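Local coordinates for protein alpha-11 giardin (Giardia intestinalis, PDB 2II2) that belongs to the annexin family, binds calcium, and probably takes part in parasite attachment to the intestinal mucosa and in remodelling of the cytoskeleton, at residues 208-213 against 217-222. Numbering follows the deposited sequence.
Sequences AIETRY and ENARGL
Ile-209 and Leu-222 face each other across an antiparallel helix hairpin, in which helix 205-212 turns through a short loop into helix 216-230. It is a worked example of how the all-helical annexin fold joins consecutive helices: the axes of the two short segments run at 167°, and the interface between them is largely apolar. Their closest approach is 8.7 Å. On Ile-209 the CG2 methyl does most of the touching. A chi1 of -67° sets CG1 beside the backbone N and leaves CG2 anti to it, pointing at the partner helix. There CG2 rests 3.8 Å from CB of Leu-222. The same methyl lies 3.5 Å from the carbonyl O of Ala-219, and CD1 approaches CB and the carbonyl carbon of Leu-222. Leu-167 of helix 156-169 packs against Ile-209 from outside the pair. Glu-210 stands at the border, its CG a loose 4.4 Å from CB of Ala-219, while its OE2 is hydrogen-bonded to Tyr-238 OH.

Tyr-213, the first residue to leave helical geometry, supplies the broadest surface. Its CB meets CB of Ala-219 at 3.8 Å, and the small alanine methyl also sits beside the Tyr-213 carbonyl O, allowing the chains to approach closely where the hairpin begins to turn. The Asn-218 side chain crosses that of Tyr-213 at about a right angle, with its CB near CD2; OD1 accepts a hydrogen bond from Ala-138 N. The phenol OH is hydrogen-bonded to His-175 ND1, which ties down the far end of the ring. Over one face comes Leu-222 CD1 in a CH-pi contact, 3.6 Å from the centroid and displaced toward the rim, with CE1 of Tyr-213 its nearest ring atom at 3.3 Å.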
loop_
_atom_site.group_PDB
_atom_site.type_symbol
_atom_site.label_atom_id
_atom_site.label_comp_id
_atom_site.label_asym_id
_atom_site.label_seq_id
_atom_site.Cartn_x
_atom_site.Cartn_y
_atom_site.Cartn_z
ATOM N N ALA A 208 -10.586 -5.893 17.718
ATOM C CA ALA A 208 -10.603 -7.342 17.927
ATOM C C ALA A 208 -9.423 -8.022 17.214
ATOM O O ALA A 208 -8.776 -8.890 17.788
ATOM C CB ALA A 208 -11.921 -7.913 17.514
ATOM N N ILE A 209 -9.156 -7.619 15.974
ATOM C CA ILE A 209 -7.987 -8.161 15.272
ATOM C C ILE A 209 -6.676 -7.837 16.001
ATOM O O ILE A 209 -5.824 -8.694 16.163
ATOM C CB ILE A 209 -7.942 -7.626 13.832
ATOM C CG1 ILE A 209 -9.100 -8.173 12.999
ATOM C CG2 ILE A 209 -6.635 -7.968 13.150
ATOM C CD1 ILE A 209 -9.292 -7.450 11.657
ATOM N N GLU A 210 -6.505 -6.572 16.368
ATOM C CA GLU A 210 -5.235 -6.142 16.917
ATOM C C GLU A 210 -4.989 -6.743 18.296
ATOM O O GLU A 210 -3.839 -6.984 18.661
ATOM C CB GLU A 210 -5.142 -4.616 16.879
ATOM C CG GLU A 210 -4.958 -4.088 15.463
ATOM C CD GLU A 210 -4.909 -2.586 15.347
ATOM O OE1 GLU A 210 -5.380 -1.885 16.258
ATOM O OE2 GLU A 210 -4.385 -2.079 14.316
ATOM N N THR A 211 -6.066 -7.039 19.021
ATOM C CA THR A 211 -5.921 -7.729 20.299
ATOM C C THR A 211 -5.530 -9.190 20.106
ATOM O O THR A 211 -4.677 -9.723 20.848
ATOM C CB THR A 211 -7.211 -7.625 21.143
ATOM O OG1 THR A 211 -7.374 -6.250 21.525
ATOM C CG2 THR A 211 -7.182 -8.532 22.402
ATOM N N ARG A 212 -6.139 -9.832 19.110
ATOM C CA ARG A 212 -5.928 -11.265 18.898
ATOM C C ARG A 212 -4.566 -11.584 18.295
ATOM O O ARG A 212 -3.934 -12.555 18.665
ATOM C CB ARG A 212 -6.999 -11.829 17.967
ATOM C CG ARG A 212 -6.700 -13.242 17.503
ATOM C CD ARG A 212 -6.690 -14.250 18.635
ATOM N NE ARG A 212 -8.061 -14.615 18.918
ATOM C CZ ARG A 212 -8.438 -15.638 19.683
ATOM N NH1 ARG A 212 -7.529 -16.413 20.269
ATOM N NH2 ARG A 212 -9.747 -15.882 19.823
ATOM N N TYR A 213 -4.167 -10.809 17.298
ATOM C CA TYR A 213 -2.974 -11.144 16.512
ATOM C C TYR A 213 -1.784 -10.362 16.992
ATOM O O TYR A 213 -1.634 -9.183 16.697
ATOM C CB TYR A 213 -3.205 -10.889 15.020
ATOM C CG TYR A 213 -4.087 -11.935 14.414
ATOM C CD1 TYR A 213 -5.464 -11.792 14.413
ATOM C CD2 TYR A 213 -3.546 -13.093 13.859
ATOM C CE1 TYR A 213 -6.264 -12.776 13.873
ATOM C CE2 TYR A 213 -4.337 -14.067 13.323
ATOM C CZ TYR A 213 -5.705 -13.906 13.324
ATOM O OH TYR A 213 -6.547 -14.866 12.767
ATOM N N GLU A 217 2.468 -8.076 11.442
ATOM C CA GLU A 217 2.187 -8.269 10.039
ATOM C C GLU A 217 0.839 -8.891 9.866
ATOM O O GLU A 217 0.083 -8.485 8.977
ATOM C CB GLU A 217 3.229 -9.169 9.378
ATOM C CG GLU A 217 4.459 -8.437 8.975
ATOM C CD GLU A 217 5.389 -9.274 8.144
ATOM O OE1 GLU A 217 5.637 -10.439 8.515
ATOM O OE2 GLU A 217 5.866 -8.753 7.118
ATOM N N ASN A 218 0.538 -9.908 10.681
ATOM C CA ASN A 218 -0.765 -10.571 10.645
ATOM C C ASN A 218 -1.888 -9.568 10.931
ATOM O O ASN A 218 -2.837 -9.436 10.153
ATOM C CB ASN A 218 -0.875 -11.720 11.669
ATOM C CG ASN A 218 -0.215 -13.040 11.206
ATOM O OD1 ASN A 218 -0.109 -13.330 10.015
ATOM N ND2 ASN A 218 0.203 -13.851 12.176
ATOM N N ALA A 219 -1.783 -8.869 12.062
ATOM C CA ALA A 219 -2.844 -7.943 12.483
ATOM C C ALA A 219 -3.070 -6.867 11.433
ATOM O O ALA A 219 -4.193 -6.547 11.072
ATOM C CB ALA A 219 -2.508 -7.309 13.834
ATOM N N ARG A 220 -1.965 -6.303 10.961
ATOM C CA ARG A 220 -2.041 -5.234 9.986
ATOM C C ARG A 220 -2.704 -5.707 8.697
ATOM O O ARG A 220 -3.563 -5.013 8.120
ATOM C CB ARG A 220 -0.638 -4.711 9.684
ATOM C CG ARG A 220 -0.533 -3.635 8.612
ATOM C CD ARG A 220 0.917 -3.424 8.309
ATOM N NE ARG A 220 1.222 -2.395 7.317
ATOM C CZ ARG A 220 1.148 -2.582 5.999
ATOM N NH1 ARG A 220 0.777 -3.768 5.477
ATOM N NH2 ARG A 220 1.444 -1.596 5.166
ATOM N N GLY A 221 -2.315 -6.889 8.227
ATOM C CA GLY A 221 -2.876 -7.370 6.958
ATOM C C GLY A 221 -4.385 -7.633 7.044
ATOM O O GLY A 221 -5.155 -7.305 6.126
ATOM N N LEU A 222 -4.802 -8.250 8.150
ATOM C CA LEU A 222 -6.229 -8.486 8.337
ATOM C C LEU A 222 -6.983 -7.180 8.432
ATOM O O LEU A 222 -8.067 -7.050 7.894
ATOM C CB LEU A 222 -6.477 -9.329 9.605
ATOM C CG LEU A 222 -6.144 -10.805 9.462
ATOM C CD1 LEU A 222 -6.088 -11.418 10.831
ATOM C CD2 LEU A 222 -7.204 -11.522 8.572
#